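PDB 1KTG: Bis(5'-nucleosyl)-tetraphosphatase [asymmetrical] from Caenorhabditis elegans, which hydrolyses diadenosine tetraphosphate asymmetrically to AMP and ATP, using divalent metal ions such as magnesium, as a Nudix hydrolase. Local coordinates for residues G37-G42 / W46-R51; D114-A119 / L127-S132. One frame throughout, in Å; residues are numbered along the deposited sequence.

Interaction 1. Residues G37-G42 / W46-R51. With PO4 (phosphate ion), chain C.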
loop_
_atom_site.group_PDB
_atom_site.type_symbol
_atom_site.label_atom_id
_atom_site.label_comp_id
_atom_site.label_asym_id
_atom_site.label_seq_id
_atom_site.Cartn_x
_atom_site.Cartn_y
_atom_site.Cartn_z
ATOM N N GLY A 37 -4.667 -2.589 6.098
ATOM C CA GLY A 37 -5.775 -2.743 7.017
ATOM C C GLY A 37 -5.336 -3.008 8.441
ATOM O O GLY A 37 -4.153 -3.093 8.752
ATOM N N HIS A 38 -6.313 -3.120 9.323
ATOM C CA HIS A 38 -6.005 -3.302 10.725
ATOM C C HIS A 38 -5.379 -4.656 10.975
ATOM O O HIS A 38 -5.697 -5.647 10.301
ATOM C CB HIS A 38 -7.271 -3.175 11.572
ATOM C CG HIS A 38 -7.847 -1.796 11.594
ATOM N ND1 HIS A 38 -7.222 -0.736 12.218
ATOM C CD2 HIS A 38 -9.001 -1.305 11.086
ATOM C CE1 HIS A 38 -7.964 0.350 12.084
ATOM N NE2 HIS A 38 -9.055 0.029 11.412
ATOM N N VAL A 39 -4.494 -4.690 11.964
ATOM C CA VAL A 39 -3.933 -5.932 12.440
ATOM C C VAL A 39 -5.074 -6.652 13.167
ATOM O O VAL A 39 -5.689 -6.090 14.079
ATOM C CB VAL A 39 -2.725 -5.682 13.363
ATOM C CG1 VAL A 39 -2.176 -6.979 13.927
ATOM C CG2 VAL A 39 -1.632 -4.970 12.596
ATOM N N ASP A 40 -5.381 -7.870 12.731
ATOM C CA ASP A 40 -6.485 -8.638 13.303
ATOM C C ASP A 40 -5.954 -9.526 14.442
ATOM O O ASP A 40 -4.749 -9.706 14.583
ATOM C CB ASP A 40 -7.184 -9.469 12.212
ATOM C CG ASP A 40 -8.176 -8.649 11.360
ATOM O OD1 ASP A 40 -8.498 -7.495 11.711
ATOM O OD2 ASP A 40 -8.713 -9.099 10.318
ATOM N N PRO A 41 -6.839 -10.068 15.272
ATOM C CA PRO A 41 -6.397 -10.886 16.407
ATOM C C PRO A 41 -5.444 -12.008 16.010
ATOM O O PRO A 41 -5.656 -12.696 15.001
ATOM C CB PRO A 41 -7.700 -11.464 16.956
ATOM C CG PRO A 41 -8.756 -10.527 16.513
ATOM C CD PRO A 41 -8.306 -9.952 15.210
ATOM N N GLY A 42 -4.387 -12.171 16.793
ATOM C CA GLY A 42 -3.398 -13.200 16.535
ATOM C C GLY A 42 -2.323 -12.800 15.534
ATOM O O GLY A 42 -1.323 -13.497 15.406
ATOM N N TRP A 46 3.226 -7.817 9.757
ATOM C CA TRP A 46 3.599 -8.531 8.543
ATOM C C TRP A 46 2.404 -9.337 8.044
ATOM O O TRP A 46 2.001 -9.214 6.887
ATOM C CB TRP A 46 4.803 -9.433 8.853
ATOM C CG TRP A 46 5.327 -10.286 7.730
ATOM C CD1 TRP A 46 5.210 -11.640 7.618
ATOM C CD2 TRP A 46 6.128 -9.866 6.619
ATOM N NE1 TRP A 46 5.853 -12.084 6.488
ATOM C CE2 TRP A 46 6.422 -11.013 5.853
ATOM C CE3 TRP A 46 6.610 -8.632 6.178
ATOM C CZ2 TRP A 46 7.185 -10.962 4.693
ATOM C CZ3 TRP A 46 7.358 -8.583 5.021
ATOM C CH2 TRP A 46 7.638 -9.739 4.291
ATOM N N GLN A 47 1.821 -10.146 8.925
ATOM C CA GLN A 47 0.700 -10.993 8.533
ATOM C C GLN A 47 -0.472 -10.150 8.037
ATOM O O GLN A 47 -1.143 -10.497 7.070
ATOM C CB GLN A 47 0.267 -11.879 9.704
ATOM C CG GLN A 47 1.300 -12.948 10.074
ATOM C CD GLN A 47 0.930 -13.726 11.326
ATOM O OE1 GLN A 47 0.298 -13.191 12.227
ATOM N NE2 GLN A 47 1.333 -14.993 11.380
ATOM N N ALA A 48 -0.720 -9.044 8.721
ATOM C CA ALA A 48 -1.847 -8.186 8.384
ATOM C C ALA A 48 -1.675 -7.572 6.992
ATOM O O ALA A 48 -2.599 -7.562 6.176
ATOM C CB ALA A 48 -1.996 -7.110 9.433
ATOM N N ALA A 49 -0.477 -7.088 6.717
ATOM C CA ALA A 49 -0.188 -6.457 5.434
ATOM C C ALA A 49 -0.414 -7.433 4.283
ATOM O O ALA A 49 -0.949 -7.075 3.238
ATOM C CB ALA A 49 1.240 -5.961 5.418
ATOM N N ILE A 50 0.022 -8.666 4.478
ATOM C CA ILE A 50 -0.127 -9.687 3.446
ATOM C C ILE A 50 -1.598 -10.056 3.258
ATOM O O ILE A 50 -2.106 -10.122 2.129
ATOM C CB ILE A 50 0.721 -10.914 3.810
ATOM C CG1 ILE A 50 2.207 -10.544 3.766
ATOM C CG2 ILE A 50 0.427 -12.084 2.847
ATOM C CD1 ILE A 50 3.133 -11.595 4.364
ATOM N N ARG A 51 -2.299 -10.278 4.364
ATOM C CA ARG A 51 -3.699 -10.683 4.286
ATOM C C ARG A 51 -4.566 -9.580 3.684
ATOM O O ARG A 51 -5.441 -9.838 2.860
ATOM C CB ARG A 51 -4.227 -11.081 5.663
ATOM C CG ARG A 51 -5.727 -11.380 5.685
ATOM C CD ARG A 51 -6.300 -11.573 7.075
ATOM N NE ARG A 51 -5.833 -10.514 7.963
ATOM C CZ ARG A 51 -6.277 -9.265 7.942
ATOM N NH1 ARG A 51 -7.225 -8.912 7.091
ATOM N NH2 ARG A 51 -5.767 -8.359 8.777
HETATM P P PO4 C . -9.352 -2.377 6.999
HETATM O O1 PO4 C . -8.836 -2.621 5.594
HETATM O O2 PO4 C . -10.874 -2.485 6.997
HETATM O O3 PO4 C . -8.774 -3.404 7.938
HETATM O O4 PO4 C . -8.943 -0.964 7.394
#

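Interaction 2. Residues D114-A119 / L127-S132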
loop_
_atom_site.group_PDB
_atom_site.type_symbol
_atom_site.label_atom_id
_atom_site.label_comp_id
_atom_site.label_asym_id
_atom_site.label_seq_id
_atom_site.Cartn_x
_atom_site.Cartn_y
_atom_site.Cartn_z
ATOM N N ASP A 114 2.196 11.314 -9.634
ATOM C CA ASP A 114 0.753 11.143 -9.699
ATOM C C ASP A 114 0.266 10.421 -8.448
ATOM O O ASP A 114 -0.781 10.766 -7.865
ATOM C CB ASP A 114 0.405 10.331 -10.948
ATOM C CG ASP A 114 -1.075 10.242 -11.194
ATOM O OD1 ASP A 114 -1.566 9.129 -11.518
ATOM O OD2 ASP A 114 -1.828 11.232 -11.096
ATOM N N ALA A 115 1.027 9.414 -8.031
ATOM C CA ALA A 115 0.686 8.675 -6.830
ATOM C C ALA A 115 0.665 9.612 -5.626
ATOM O O ALA A 115 -0.235 9.534 -4.780
ATOM C CB ALA A 115 1.663 7.527 -6.609
ATOM N N ILE A 116 1.636 10.513 -5.556
ATOM C CA ILE A 116 1.715 11.452 -4.441
ATOM C C ILE A 116 0.508 12.384 -4.460
ATOM O O ILE A 116 -0.133 12.605 -3.430
ATOM C CB ILE A 116 3.029 12.255 -4.483
ATOM C CG1 ILE A 116 4.212 11.347 -4.153
ATOM C CG2 ILE A 116 3.002 13.392 -3.494
ATOM C CD1 ILE A 116 5.549 11.922 -4.602
ATOM N N LYS A 117 0.193 12.916 -5.633
ATOM C CA LYS A 117 -0.961 13.792 -5.768
ATOM C C LYS A 117 -2.256 13.083 -5.346
ATOM O O LYS A 117 -3.072 13.659 -4.619
ATOM C CB LYS A 117 -1.088 14.291 -7.204
ATOM N N ILE A 118 -2.446 11.851 -5.817
ATOM C CA ILE A 118 -3.677 11.098 -5.550
ATOM C C ILE A 118 -3.784 10.676 -4.073
ATOM O O ILE A 118 -4.866 10.738 -3.486
ATOM C CB ILE A 118 -3.795 9.871 -6.490
ATOM C CG1 ILE A 118 -4.121 10.333 -7.917
ATOM C CG2 ILE A 118 -4.865 8.905 -5.991
ATOM C CD1 ILE A 118 -4.146 9.211 -8.970
ATOM N N ALA A 119 -2.662 10.284 -3.478
ATOM C CA ALA A 119 -2.623 9.845 -2.077
ATOM C C ALA A 119 -2.881 11.038 -1.166
ATOM O O ALA A 119 -3.416 10.897 -0.068
ATOM C CB ALA A 119 -1.293 9.208 -1.758
ATOM N N LEU A 127 6.763 9.049 2.204
ATOM C CA LEU A 127 7.002 7.612 2.243
ATOM C C LEU A 127 7.234 7.083 0.822
ATOM O O LEU A 127 8.192 6.351 0.562
ATOM C CB LEU A 127 5.814 6.905 2.911
ATOM C CG LEU A 127 5.911 5.392 3.094
ATOM C CD1 LEU A 127 5.073 4.943 4.296
ATOM C CD2 LEU A 127 5.451 4.678 1.842
ATOM N N LEU A 128 6.376 7.483 -0.109
ATOM C CA LEU A 128 6.515 7.051 -1.496
ATOM C C LEU A 128 7.851 7.533 -2.081
ATOM O O LEU A 128 8.509 6.798 -2.813
ATOM C CB LEU A 128 5.326 7.554 -2.341
ATOM C CG LEU A 128 3.958 6.934 -2.023
ATOM C CD1 LEU A 128 2.840 7.678 -2.746
ATOM C CD2 LEU A 128 3.922 5.470 -2.355
ATOM N N ARG A 129 8.269 8.754 -1.741
ATOM C CA ARG A 129 9.554 9.258 -2.222
ATOM C C ARG A 129 10.692 8.401 -1.674
ATOM O O ARG A 129 11.631 8.063 -2.398
ATOM C CB ARG A 129 9.760 10.727 -1.829
ATOM C CG ARG A 129 8.829 11.668 -2.564
ATOM C CD ARG A 129 9.135 13.134 -2.417
ATOM N NE ARG A 129 8.142 13.950 -3.117
ATOM C CZ ARG A 129 8.109 14.156 -4.438
ATOM N NH1 ARG A 129 7.153 14.913 -4.958
ATOM N NH2 ARG A 129 9.028 13.626 -5.245
ATOM N N LYS A 130 10.588 8.033 -0.400
ATOM C CA LYS A 130 11.599 7.209 0.256
ATOM C C LYS A 130 11.710 5.854 -0.421
ATOM O O LYS A 130 12.808 5.365 -0.711
ATOM C CB LYS A 130 11.234 7.023 1.725
ATOM N N PHE A 131 10.551 5.255 -0.676
ATOM C CA PHE A 131 10.466 3.959 -1.320
ATOM C C PHE A 131 10.980 4.024 -2.755
ATOM O O PHE A 131 11.653 3.108 -3.210
ATOM C CB PHE A 131 9.028 3.457 -1.271
ATOM C CG PHE A 131 8.635 2.887 0.073
ATOM C CD1 PHE A 131 7.525 2.069 0.194
ATOM C CD2 PHE A 131 9.391 3.162 1.212
ATOM C CE1 PHE A 131 7.173 1.511 1.429
ATOM C CE2 PHE A 131 9.039 2.613 2.455
ATOM C CZ PHE A 131 7.932 1.798 2.562
ATOM N N SER A 132 10.674 5.111 -3.453
ATOM C CA SER A 132 11.175 5.322 -4.816
ATOM C C SER A 132 12.697 5.442 -4.798
ATOM O O SER A 132 13.381 4.915 -5.678
ATOM C CB SER A 132 10.528 6.574 -5.437
ATOM O OG SER A 132 11.118 6.923 -6.686
#

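Interaction 1. Residues G37-G42 / W46-R51
Q47, A48 and R51 of helix 45-57 lean against the loop that leaves strand 32-38, both within the Nudix box, the loop-helix-loop motif that carries the metal-binding glutamates of this family. Q47, on the first turn, has its OE1 3.6 Å from G42 O, two acceptors that merely pass near each other. One residue on, A48 CB presses on V39, 3.8 Å from V39 CG2 and as near to V39 CA, and this small methyl lets the loop lie close to the helix. R51, a turn later, starts with CG anti to the backbone N (chi1 174°) and bends at chi3, which turns its guanidinium back to the loop. There D40 OD2 sits over one face, 3.4 Å from R51 NH2; with this oxygen well out of the guanidinium plane, the salt bridge is one of charge, no N-H being aimed at it. E43 pairs with R51 NE and E55 with R51 NH1. A leucine in place of R51 would probably leave D40, E43 and E55 without their shared countercharge, close to the magnesium cluster. At the guanidinium edge, R51 NH2 gives a weak, bent hydrogen bond to H38 O (3.1 Å, 129°), while H38 N holds O3 of a phosphate ion, probably from the crystallisation liquor, at 2.8 Å.

Interaction 2. Residues D114-A119 / L127-S132
I116 and R129 cross at about a right angle, the isoleucine delivering its CD1 methyl to the centre of one guanidinium face. I116 CD1 lies 3.4 Å from R129 CZ, a van der Waals contact of methyl on charged plane between two nearly antiparallel helices (158° between the segment directions). R129 does not start out aimed at its partner; its chain, extended from CG to NE, carries the guanidinium across to the neighbouring helix, where NH1 pairs with E113 in a salt bridge that would help to hold the plane where the methyl covers it. I116 and L128 instead slide past each other in opposite directions, I116 CG1 coming 4.2 Å from L128 CD1. That leucine methyl also reaches A115 CB, at 4.0 Å. The axes of the short segments are 10.5 Å apart; I116, L128 and the long R129 span the gap, and no hydrogen bond joins 114-119 to 127-132. The helical hairpin of 112-119 and 122-137 rests on the β-sheet of the Nudix fold: L128 also touches L112, at the start of helix 112-119, and V9 of strand 3-14, A115 touches C110 of strand 104-110, and L127 and F131 reach strand 64-78.

Overall arrangement
Interactions 1 and 2 lie on opposite sides of the centre of the chain, with centres about 23 Å apart, and they share no helix or strand. Strand 3-14 is common ground: backbone bonds tie it to G37 and V39 of interaction 1, while its V9 lies under helix 122-137 of interaction 2. The first contact is at the surface and joins a loop to a helix through charge and a weak hydrogen bond, with one small apolar touch, next to the metal cluster. The second is partly buried and joins two helices by van der Waals contact alone. Each has an arginine with glutamate partners outside the segments, but R51 meets its partner segment through polar atoms, whereas R129 offers its guanidinium face to the I116 methyl.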